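Long-range contacts in cycloalternan-forming enzyme (Listeria monocytogenes serovar 1/2a, PDB 5F7U), which belongs to glycoside hydrolase family 31 and combines a TIM-barrel domain with beta-rich domains, among them a carbohydrate-binding module of family 6: residues 948-954 with 965-969; 969-975 with 1044-1048; 993-997 with 1052-1056. The protein carries 1 engineered substitution. One frame throughout, in Å; residues are numbered along the deposited sequence.

Contact 1 of 3, residues 948-954 with 965-969. With GLC (alpha-D-glucopyranose), chain B; GLC (alpha-D-glucopyranose), chain D.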
loop_
_atom_site.group_PDB
_atom_site.type_symbol
_atom_site.label_atom_id
_atom_site.label_comp_id
_atom_site.label_asym_id
_atom_site.label_seq_id
_atom_site.Cartn_x
_atom_site.Cartn_y
_atom_site.Cartn_z
ATOM N N LEU A 948 37.349 7.215 1.837
ATOM C CA LEU A 948 38.646 7.816 1.538
ATOM C C LEU A 948 39.051 8.862 2.561
ATOM O O LEU A 948 38.231 9.690 2.965
ATOM C CB LEU A 948 38.632 8.437 0.134
ATOM C CG LEU A 948 38.098 7.608 -1.042
ATOM C CD1 LEU A 948 38.161 8.420 -2.329
ATOM C CD2 LEU A 948 38.864 6.300 -1.203
ATOM N N THR A 949 40.320 8.838 2.950
ATOM C CA THR A 949 40.884 9.824 3.876
ATOM C C THR A 949 42.097 10.484 3.248
ATOM O O THR A 949 43.099 9.806 2.972
ATOM C CB THR A 949 41.274 9.163 5.204
ATOM O OG1 THR A 949 40.118 8.527 5.751
ATOM C CG2 THR A 949 41.821 10.195 6.210
ATOM N N ASN A 950 41.988 11.807 3.037
ATOM C CA ASN A 950 43.060 12.657 2.461
ATOM C C ASN A 950 43.572 12.168 1.107
ATOM O O ASN A 950 44.767 12.280 0.791
ATOM C CB ASN A 950 44.237 12.832 3.443
ATOM C CG ASN A 950 43.820 13.424 4.769
ATOM O OD1 ASN A 950 43.012 14.350 4.822
ATOM N ND2 ASN A 950 44.387 12.903 5.855
ATOM N N VAL A 951 42.661 11.609 0.321
ATOM C CA VAL A 951 43.012 10.990 -0.946
ATOM C C VAL A 951 41.835 11.158 -1.903
ATOM O O VAL A 951 40.689 11.160 -1.470
ATOM C CB VAL A 951 43.468 9.506 -0.750
ATOM C CG1 VAL A 951 42.298 8.538 -0.635
ATOM C CG2 VAL A 951 44.390 9.088 -1.870
ATOM N N THR A 952 42.124 11.319 -3.191
ATOM C CA THR A 952 41.083 11.596 -4.190
ATOM C C THR A 952 41.129 10.572 -5.326
ATOM O O THR A 952 41.994 9.677 -5.345
ATOM C CB THR A 952 41.173 13.037 -4.778
ATOM O OG1 THR A 952 42.425 13.207 -5.454
ATOM C CG2 THR A 952 41.016 14.108 -3.696
ATOM N N THR A 953 40.193 10.702 -6.259
ATOM C CA THR A 953 40.074 9.756 -7.358
ATOM C C THR A 953 40.492 10.395 -8.674
ATOM O O THR A 953 40.516 11.623 -8.794
ATOM C CB THR A 953 38.644 9.177 -7.473
ATOM O OG1 THR A 953 37.716 10.235 -7.735
ATOM C CG2 THR A 953 38.238 8.462 -6.189
ATOM N N ALA A 954 40.840 9.552 -9.644
ATOM C CA ALA A 954 41.152 9.991 -11.007
ATOM C C ALA A 954 40.777 8.926 -12.046
ATOM O O ALA A 954 40.391 7.803 -11.700
ATOM C CB ALA A 954 42.624 10.385 -11.124
ATOM N N PHE A 965 40.010 5.162 -10.302
ATOM C CA PHE A 965 40.963 4.655 -9.316
ATOM C C PHE A 965 41.273 5.741 -8.291
ATOM O O PHE A 965 41.027 6.926 -8.540
ATOM C CB PHE A 965 42.258 4.173 -10.002
ATOM C CG PHE A 965 42.863 5.175 -10.960
ATOM C CD1 PHE A 965 43.706 6.188 -10.494
ATOM C CD2 PHE A 965 42.608 5.090 -12.341
ATOM C CE1 PHE A 965 44.289 7.091 -11.374
ATOM C CE2 PHE A 965 43.176 6.008 -13.224
ATOM C CZ PHE A 965 44.017 7.007 -12.739
ATOM N N VAL A 966 41.837 5.333 -7.159
ATOM C CA VAL A 966 42.349 6.252 -6.150
ATOM C C VAL A 966 43.778 6.629 -6.564
ATOM O O VAL A 966 44.593 5.743 -6.826
ATOM C CB VAL A 966 42.289 5.600 -4.750
ATOM C CG1 VAL A 966 43.067 6.406 -3.724
ATOM C CG2 VAL A 966 40.841 5.468 -4.314
ATOM N N ALA A 967 44.070 7.930 -6.641
ATOM C CA ALA A 967 45.341 8.408 -7.233
ATOM C C ALA A 967 46.431 8.783 -6.220
ATOM O O ALA A 967 46.170 9.545 -5.272
ATOM C CB ALA A 967 45.071 9.587 -8.158
ATOM N N GLY A 968 47.652 8.274 -6.439
ATOM C CA GLY A 968 48.834 8.681 -5.640
ATOM C C GLY A 968 48.875 7.954 -4.300
ATOM O O GLY A 968 49.698 7.051 -4.099
ATOM N N PHE A 969 48.008 8.371 -3.370
ATOM C CA PHE A 969 47.792 7.641 -2.124
ATOM C C PHE A 969 49.152 7.430 -1.414
ATOM O O PHE A 969 49.458 6.345 -0.905
ATOM C CB PHE A 969 47.018 6.346 -2.478
ATOM C CG PHE A 969 46.733 5.416 -1.326
ATOM C CD1 PHE A 969 46.510 5.881 -0.024
ATOM C CD2 PHE A 969 46.629 4.047 -1.574
ATOM C CE1 PHE A 969 46.231 4.986 1.008
ATOM C CE2 PHE A 969 46.340 3.157 -0.553
ATOM C CZ PHE A 969 46.139 3.625 0.742
HETATM C C1 GLC B . 31.862 11.094 0.273
HETATM C C2 GLC B . 33.222 11.804 0.088
HETATM C C3 GLC B . 34.388 10.816 0.061
HETATM C C4 GLC B . 34.386 9.926 1.307
HETATM C C5 GLC B . 33.015 9.297 1.621
HETATM C C6 GLC B . 32.626 9.570 3.079
HETATM O O2 GLC B . 33.257 12.630 -1.084
HETATM O O3 GLC B . 35.631 11.525 -0.011
HETATM O O4 GLC B . 35.359 8.892 1.151
HETATM O O5 GLC B . 31.980 9.698 0.685
HETATM O O6 GLC B . 31.522 8.745 3.471
HETATM C C1 GLC D . 51.924 10.434 -12.052
HETATM C C2 GLC D . 50.694 9.677 -12.573
HETATM C C3 GLC D . 49.559 9.668 -11.538
HETATM C C4 GLC D . 50.037 9.153 -10.179
HETATM C C5 GLC D . 51.224 10.014 -9.737
HETATM C C6 GLC D . 51.794 9.606 -8.390
HETATM O O1 GLC D . 51.708 11.862 -12.050
HETATM O O2 GLC D . 50.214 10.260 -13.788
HETATM O O3 GLC D . 48.475 8.893 -12.045
HETATM O O4 GLC D . 48.966 9.217 -9.225
HETATM O O5 GLC D . 52.274 9.965 -10.730
HETATM O O6 GLC D . 52.853 10.521 -8.100
HETATM O O HOH W 1 44.640 11.623 -4.178
#
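Ala954 and Phe965 form a hydrogen-bonded pair of an antiparallel beta hairpin in the family 6 carbohydrate-binding module: Ala954 N donates to Phe965 O at 2.9 Å, and Phe965 N donates to Ala954 O at 3.0 Å. Further along, Ala967 N donates to Thr952 O at 3.0 Å, and water 1 accepts from Thr952 N and donates to Ala967 O. Phe965 CG sits between its backbone N and carbonyl carbon (chi1 51°), which sets Ala954 O 3.5 Å above the ring plane, over its centre. Ala954 CB touches CE1 of that ring and also Ala967 CB, at 3.9 Å; small methyls meet here in simple van der Waals contact. Val966 supplies the apolar grip: its CG1 meets Val951 CG2 at 3.5 Å, the branched side chains crossing at about a right angle, and its CG2 slides past Leu948 CD2 at 3.8 Å. Val951 CG2 rests on Phe969 CB. Leu948 serves one glycan pocket through its backbone, Leu948 N donating to O4 of the alpha-D-glucopyranose of chain B at 2.7 Å; Ala967 and Gly968 line another, beside that of chain D. In the second shell, Trp1026 meets the Phe965 ring edge-to-face and Arg1004 makes a cation-pi contact with Phe969. Strand 965-968 bonds to strand 1054-1062 through Val966 with Phe1056 and Gly968 with Ile1054, while Leu948, Val966 and Phe969 pack on Val976 of strand 975-981.

Contact 2 of 3, residues 969-975 with 1044-1048. With GLC (alpha-D-glucopyranose), chain C.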
loop_
_atom_site.group_PDB
_atom_site.type_symbol
_atom_site.label_atom_id
_atom_site.label_comp_id
_atom_site.label_asym_id
_atom_site.label_seq_id
_atom_site.Cartn_x
_atom_site.Cartn_y
_atom_site.Cartn_z
ATOM N N PHE A 969 48.008 8.371 -3.370
ATOM C CA PHE A 969 47.792 7.641 -2.124
ATOM C C PHE A 969 49.152 7.430 -1.414
ATOM O O PHE A 969 49.458 6.345 -0.905
ATOM C CB PHE A 969 47.018 6.346 -2.478
ATOM C CG PHE A 969 46.733 5.416 -1.326
ATOM C CD1 PHE A 969 46.510 5.881 -0.024
ATOM C CD2 PHE A 969 46.629 4.047 -1.574
ATOM C CE1 PHE A 969 46.231 4.986 1.008
ATOM C CE2 PHE A 969 46.340 3.157 -0.553
ATOM C CZ PHE A 969 46.139 3.625 0.742
ATOM N N ASP A 970 49.946 8.505 -1.373
ATOM C CA ASP A 970 51.383 8.400 -1.109
ATOM C C ASP A 970 51.911 9.241 0.055
ATOM O O ASP A 970 53.106 9.561 0.115
ATOM C CB ASP A 970 52.157 8.706 -2.390
ATOM C CG ASP A 970 52.026 10.159 -2.834
ATOM O OD1 ASP A 970 50.972 10.793 -2.592
ATOM O OD2 ASP A 970 52.995 10.671 -3.432
ATOM N N ALA A 971 51.028 9.596 0.980
ATOM C CA ALA A 971 51.424 10.381 2.149
ATOM C C ALA A 971 50.811 9.773 3.397
ATOM O O ALA A 971 49.762 9.127 3.327
ATOM C CB ALA A 971 51.004 11.840 1.987
ATOM N N GLU A 972 51.475 9.961 4.536
ATOM C CA GLU A 972 50.948 9.482 5.825
ATOM C C GLU A 972 49.566 10.075 6.111
ATOM O O GLU A 972 49.256 11.183 5.663
ATOM C CB GLU A 972 51.910 9.817 6.961
ATOM C CG GLU A 972 53.221 9.058 6.905
ATOM C CD GLU A 972 54.068 9.286 8.140
ATOM O OE1 GLU A 972 55.109 9.954 8.025
ATOM O OE2 GLU A 972 53.687 8.800 9.229
ATOM N N LYS A 973 48.751 9.313 6.841
ATOM C CA LYS A 973 47.357 9.665 7.188
ATOM C C LYS A 973 46.376 9.605 5.994
ATOM O O LYS A 973 45.204 9.992 6.101
ATOM C CB LYS A 973 47.270 10.999 7.965
ATOM C CG LYS A 973 48.088 11.006 9.251
ATOM C CD LYS A 973 47.851 12.246 10.115
ATOM C CE LYS A 973 46.588 12.137 10.976
ATOM N NZ LYS A 973 46.620 11.045 11.999
ATOM N N GLU A 974 46.858 9.085 4.869
ATOM C CA GLU A 974 46.001 8.786 3.730
ATOM C C GLU A 974 45.553 7.333 3.821
ATOM O O GLU A 974 46.365 6.446 4.110
ATOM C CB GLU A 974 46.724 9.059 2.418
ATOM C CG GLU A 974 47.080 10.537 2.233
ATOM C CD GLU A 974 47.658 10.865 0.865
ATOM O OE1 GLU A 974 47.916 9.948 0.059
ATOM O OE2 GLU A 974 47.863 12.063 0.586
ATOM N N ALA A 975 44.263 7.103 3.597
ATOM C CA ALA A 975 43.667 5.762 3.745
ATOM C C ALA A 975 42.523 5.505 2.767
ATOM O O ALA A 975 41.820 6.440 2.357
ATOM C CB ALA A 975 43.191 5.552 5.178
ATOM N N PHE A 1044 43.315 0.057 3.832
ATOM C CA PHE A 1044 44.637 0.291 3.263
ATOM C C PHE A 1044 45.111 1.652 3.771
ATOM O O PHE A 1044 44.366 2.633 3.720
ATOM C CB PHE A 1044 44.568 0.286 1.740
ATOM C CG PHE A 1044 44.331 -1.068 1.149
ATOM C CD1 PHE A 1044 43.049 -1.639 1.143
ATOM C CD2 PHE A 1044 45.383 -1.765 0.557
ATOM C CE1 PHE A 1044 42.838 -2.904 0.591
ATOM C CE2 PHE A 1044 45.176 -3.027 0.000
ATOM C CZ PHE A 1044 43.903 -3.597 0.017
ATOM N N ASP A 1045 46.338 1.677 4.274
ATOM C CA ASP A 1045 46.976 2.854 4.872
ATOM C C ASP A 1045 48.308 3.129 4.196
ATOM O O ASP A 1045 48.969 2.202 3.737
ATOM C CB ASP A 1045 47.304 2.550 6.337
ATOM C CG ASP A 1045 46.430 3.295 7.294
ATOM O OD1 ASP A 1045 45.257 3.600 6.963
ATOM O OD2 ASP A 1045 46.918 3.583 8.406
ATOM N N PHE A 1046 48.714 4.399 4.174
ATOM C CA PHE A 1046 50.116 4.738 3.922
ATOM C C PHE A 1046 50.688 5.178 5.256
ATOM O O PHE A 1046 50.316 6.220 5.783
ATOM C CB PHE A 1046 50.244 5.845 2.876
ATOM C CG PHE A 1046 51.669 6.140 2.460
ATOM C CD1 PHE A 1046 52.525 6.878 3.287
ATOM C CD2 PHE A 1046 52.150 5.690 1.234
ATOM C CE1 PHE A 1046 53.833 7.159 2.899
ATOM C CE2 PHE A 1046 53.457 5.967 0.838
ATOM C CZ PHE A 1046 54.294 6.700 1.669
ATOM N N GLU A 1047 51.571 4.366 5.814
ATOM C CA GLU A 1047 52.160 4.688 7.103
ATOM C C GLU A 1047 53.609 5.125 6.958
ATOM O O GLU A 1047 54.119 5.219 5.835
ATOM C CB GLU A 1047 51.983 3.533 8.075
ATOM C CG GLU A 1047 50.516 3.366 8.421
ATOM C CD GLU A 1047 50.234 2.316 9.456
ATOM O OE1 GLU A 1047 49.030 2.066 9.665
ATOM O OE2 GLU A 1047 51.177 1.744 10.049
ATOM N N ALA A 1048 54.255 5.423 8.086
ATOM C CA ALA A 1048 55.622 5.958 8.077
ATOM C C ALA A 1048 56.641 5.035 7.391
ATOM O O ALA A 1048 57.551 5.514 6.717
ATOM C CB ALA A 1048 56.069 6.326 9.487
HETATM C C1 GLC C . 53.435 10.282 -6.804
HETATM C C2 GLC C . 54.296 11.481 -6.387
HETATM C C3 GLC C . 55.565 11.566 -7.253
HETATM C C4 GLC C . 56.335 10.235 -7.261
HETATM C C5 GLC C . 55.408 9.040 -7.548
HETATM C C6 GLC C . 56.077 7.688 -7.314
HETATM O O2 GLC C . 53.514 12.675 -6.471
HETATM O O3 GLC C . 56.408 12.628 -6.790
HETATM O O4 GLC C . 57.380 10.271 -8.240
HETATM O O5 GLC C . 54.231 9.095 -6.720
HETATM O O6 GLC C . 56.432 7.536 -5.936
HETATM O O HOH W 2 49.757 7.026 8.562
#
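Phe1046 lies against the loop 969-975 of the family 6 carbohydrate-binding module, and one face of its ring covers the peptide between Asp970 and Ala971. Asp970 C stands 3.6 Å above that face, over the ring centre, with Ala971 N displaced toward the rim. A chi1 of -174° turns the ring along this loop; separately, the course of the backbone places Phe1046 CB 3.3 Å from Ala971 O. A flat aromatic suits the place because it can spread over a flat peptide. Phe969 approaches differently: the edge of its ring points at the backbone of Phe1044, CZ lying 3.6 Å from Phe1044 O and 3.8 Å from Phe1044 CB, and the two side chains cross at about a right angle. At the solvent-facing end, the extended chain of Glu972 runs out to Ala1048, whose methyl lies 3.4 Å from Glu972 OE2.

Among the polar contacts, Phe1046 N donates to Glu974 O at 3.1 Å, beside the non-hydrogen-bonded antiparallel pair Ala975 and Asp1045. The type II turn from Ala971 to Glu974 is closed by Glu974 N donating to Ala971 O, and Lys973 takes its positive phi (71°); Glu974 OE1 adds a weak bond from Ala971 N. Against this turn lies Phe1046 O, which receives the CA-H of Glu972 almost straight on (171° at the hydrogen, Glu972 CA to Phe1046 O 3.3 Å) and a hydrogen from water 2, itself an acceptor from Lys973 N.

Asp970 contributes to a glycan pocket, with OD2 packed 3.3 Å from C2 of the alpha-D-glucopyranose of chain C. Strand 1039-1045 lies between strands 975-981 and 1002-1008, and Phe1044 reaches from it to Met991 and Val993 of strand 987-996 and Phe1056 of strand 1054-1062.

Contact 3 of 3, residues 993-997 with 1052-1056. With GLC (alpha-D-glucopyranose), chain D; GLC (alpha-D-glucopyranose), chain C.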
loop_
_atom_site.group_PDB
_atom_site.type_symbol
_atom_site.label_atom_id
_atom_site.label_comp_id
_atom_site.label_asym_id
_atom_site.label_seq_id
_atom_site.Cartn_x
_atom_site.Cartn_y
_atom_site.Cartn_z
ATOM N N VAL A 993 44.879 -7.230 -5.305
ATOM C CA VAL A 993 45.003 -5.767 -5.251
ATOM C C VAL A 993 45.489 -5.312 -6.628
ATOM O O VAL A 993 46.622 -5.631 -7.022
ATOM C CB VAL A 993 45.982 -5.307 -4.127
ATOM C CG1 VAL A 993 46.156 -3.775 -4.163
ATOM C CG2 VAL A 993 45.483 -5.762 -2.749
ATOM N N ARG A 994 44.641 -4.580 -7.353
ATOM C CA ARG A 994 44.971 -4.087 -8.687
ATOM C C ARG A 994 45.362 -2.620 -8.629
ATOM O O ARG A 994 44.611 -1.779 -8.149
ATOM C CB ARG A 994 43.824 -4.323 -9.689
ATOM C CG ARG A 994 44.215 -4.018 -11.134
ATOM C CD ARG A 994 43.213 -4.569 -12.123
ATOM N NE ARG A 994 43.698 -4.533 -13.512
ATOM C CZ ARG A 994 43.266 -3.695 -14.457
ATOM N NH1 ARG A 994 42.331 -2.778 -14.195
ATOM N NH2 ARG A 994 43.773 -3.779 -15.685
ATOM N N TYR A 995 46.548 -2.324 -9.156
ATOM C CA TYR A 995 47.173 -1.027 -8.938
ATOM C C TYR A 995 48.125 -0.725 -10.090
ATOM O O TYR A 995 48.492 -1.617 -10.868
ATOM C CB TYR A 995 47.985 -1.047 -7.624
ATOM C CG TYR A 995 49.238 -1.888 -7.779
ATOM C CD1 TYR A 995 49.164 -3.286 -7.768
ATOM C CD2 TYR A 995 50.474 -1.287 -8.022
ATOM C CE1 TYR A 995 50.296 -4.067 -7.964
ATOM C CE2 TYR A 995 51.612 -2.053 -8.217
ATOM C CZ TYR A 995 51.511 -3.436 -8.182
ATOM O OH TYR A 995 52.645 -4.173 -8.390
ATOM N N SER A 996 48.576 0.519 -10.147
ATOM C CA SER A 996 49.702 0.860 -11.004
ATOM C C SER A 996 50.763 1.566 -10.156
ATOM O O SER A 996 50.438 2.283 -9.205
ATOM C CB SER A 996 49.229 1.736 -12.160
ATOM O OG SER A 996 50.277 1.981 -13.075
ATOM N N ALA A 997 52.032 1.332 -10.484
ATOM C CA ALA A 997 53.146 1.939 -9.771
ATOM C C ALA A 997 54.201 2.235 -10.810
ATOM O O ALA A 997 55.165 1.492 -10.962
ATOM C CB ALA A 997 53.674 0.998 -8.686
ATOM N N ALA A 1052 56.299 5.270 -1.808
ATOM C CA ALA A 1052 55.969 5.449 -3.228
ATOM C C ALA A 1052 54.495 5.636 -3.542
ATOM O O ALA A 1052 53.616 5.166 -2.814
ATOM C CB ALA A 1052 56.569 4.339 -4.087
ATOM N N GLY A 1053 54.241 6.347 -4.639
ATOM C CA GLY A 1053 52.887 6.559 -5.122
ATOM C C GLY A 1053 52.390 5.379 -5.922
ATOM O O GLY A 1053 53.169 4.710 -6.614
ATOM N N ILE A 1054 51.084 5.123 -5.804
ATOM C CA ILE A 1054 50.395 4.112 -6.601
ATOM C C ILE A 1054 49.069 4.690 -7.087
ATOM O O ILE A 1054 48.561 5.654 -6.511
ATOM C CB ILE A 1054 50.119 2.786 -5.820
ATOM C CG1 ILE A 1054 49.014 2.942 -4.752
ATOM C CG2 ILE A 1054 51.391 2.231 -5.209
ATOM C CD1 ILE A 1054 48.521 1.627 -4.159
ATOM N N ASN A 1055 48.531 4.119 -8.158
ATOM C CA ASN A 1055 47.114 4.296 -8.477
ATOM C C ASN A 1055 46.421 3.004 -8.113
ATOM O O ASN A 1055 46.890 1.925 -8.469
ATOM C CB ASN A 1055 46.915 4.673 -9.942
ATOM C CG ASN A 1055 47.473 6.048 -10.254
ATOM O OD1 ASN A 1055 47.523 6.916 -9.376
ATOM N ND2 ASN A 1055 47.901 6.254 -11.500
ATOM N N PHE A 1056 45.327 3.116 -7.367
ATOM C CA PHE A 1056 44.694 1.947 -6.738
ATOM C C PHE A 1056 43.316 1.733 -7.376
ATOM O O PHE A 1056 42.398 2.517 -7.165
ATOM C CB PHE A 1056 44.653 2.207 -5.223
ATOM C CG PHE A 1056 44.123 1.064 -4.370
ATOM C CD1 PHE A 1056 43.958 -0.242 -4.855
ATOM C CD2 PHE A 1056 43.837 1.318 -3.025
ATOM C CE1 PHE A 1056 43.476 -1.258 -4.010
ATOM C CE2 PHE A 1056 43.359 0.318 -2.184
ATOM C CZ PHE A 1056 43.192 -0.980 -2.669
HETATM C C1 GLC D . 51.924 10.434 -12.052
HETATM C C2 GLC D . 50.694 9.677 -12.573
HETATM C C3 GLC D . 49.559 9.668 -11.538
HETATM C C4 GLC D . 50.037 9.153 -10.179
HETATM C C5 GLC D . 51.224 10.014 -9.737
HETATM C C6 GLC D . 51.794 9.606 -8.390
HETATM O O1 GLC D . 51.708 11.862 -12.050
HETATM O O2 GLC D . 50.214 10.260 -13.788
HETATM O O3 GLC D . 48.475 8.893 -12.045
HETATM O O4 GLC D . 48.966 9.217 -9.225
HETATM O O5 GLC D . 52.274 9.965 -10.730
HETATM O O6 GLC D . 52.853 10.521 -8.100
HETATM C C1 GLC C . 53.435 10.282 -6.804
HETATM C C2 GLC C . 54.296 11.481 -6.387
HETATM C C3 GLC C . 55.565 11.566 -7.253
HETATM C C4 GLC C . 56.335 10.235 -7.261
HETATM C C5 GLC C . 55.408 9.040 -7.548
HETATM C C6 GLC C . 56.077 7.688 -7.314
HETATM O O2 GLC C . 53.514 12.675 -6.471
HETATM O O3 GLC C . 56.408 12.628 -6.790
HETATM O O4 GLC C . 57.380 10.271 -8.240
HETATM O O5 GLC C . 54.231 9.095 -6.720
HETATM O O6 GLC C . 56.432 7.536 -5.936
#
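Strands 993-996 and 1054-1056 run antiparallel in one sheet of the beta sandwich of the family 6 carbohydrate-binding module, their axes 4.6 Å apart at closest and their directions 137° apart. Ser996 and Asn1055 form the hydrogen-bonded pair: Ser996 N donates to Asn1055 O, and Asn1055 N to Ser996 O, each at 2.8 Å. Next to it, Tyr995 and Phe1056 form a non-hydrogen-bonded pair.

On the face carrying Tyr995 and Phe1056, the Phe1056 ring reaches toward the neighbouring strand because chi1 (-176°) swings CG away from its own N. The ring edge is thereby aimed at Arg994 O, 3.7 Å from CD1, and CE1 comes 3.7 Å from Val993 CG1. Phenylalanine and valine suit this buried side. The Tyr995 hydroxyl instead bonds to Pro1018 O and Asn1027 ND2.

The other face carries Ser996, small enough to sit beside Asn1055 while its OG bonds to Thr1025 O and Thr1020 OG1. Asn1055 suits the glycan pocket because its amide both gives and takes: OD1 accepts from O4 of the alpha-D-glucopyranose of chain D at 2.7 Å, and ND2 donates to O3 of that sugar at 2.8 Å. Gly968 N is a second donor to OD1. Gly1053 has no side chain to obstruct the alpha-D-glucopyranose of chain C, and Gly1053 N donates to O6 of that sugar at 2.8 Å, almost straight at 175°.

In the fold
All three contacts lie in the carbohydrate-binding module at the C-terminal end of the chain. Contact 1 closes first, as a hairpin around a loop of ten residues. Contact 2 opens where contact 1 ends, at Phe969, which they share, and closes a long loop at 1044-1048. Contact 3 starts within that loop, at 993-997, and closes beyond it at 1052-1056, so contacts 2 and 3 cross. Contact 1 has a foot in each sheet: 965-968 beside strand 1054-1062 of contact 3, and 947-949 beside 975-981, the sheet at whose end contact 2 lies. Contacts 1 and 3 meet at the alpha-D-glucopyranose of chain D, contacts 2 and 3 at that of chain C.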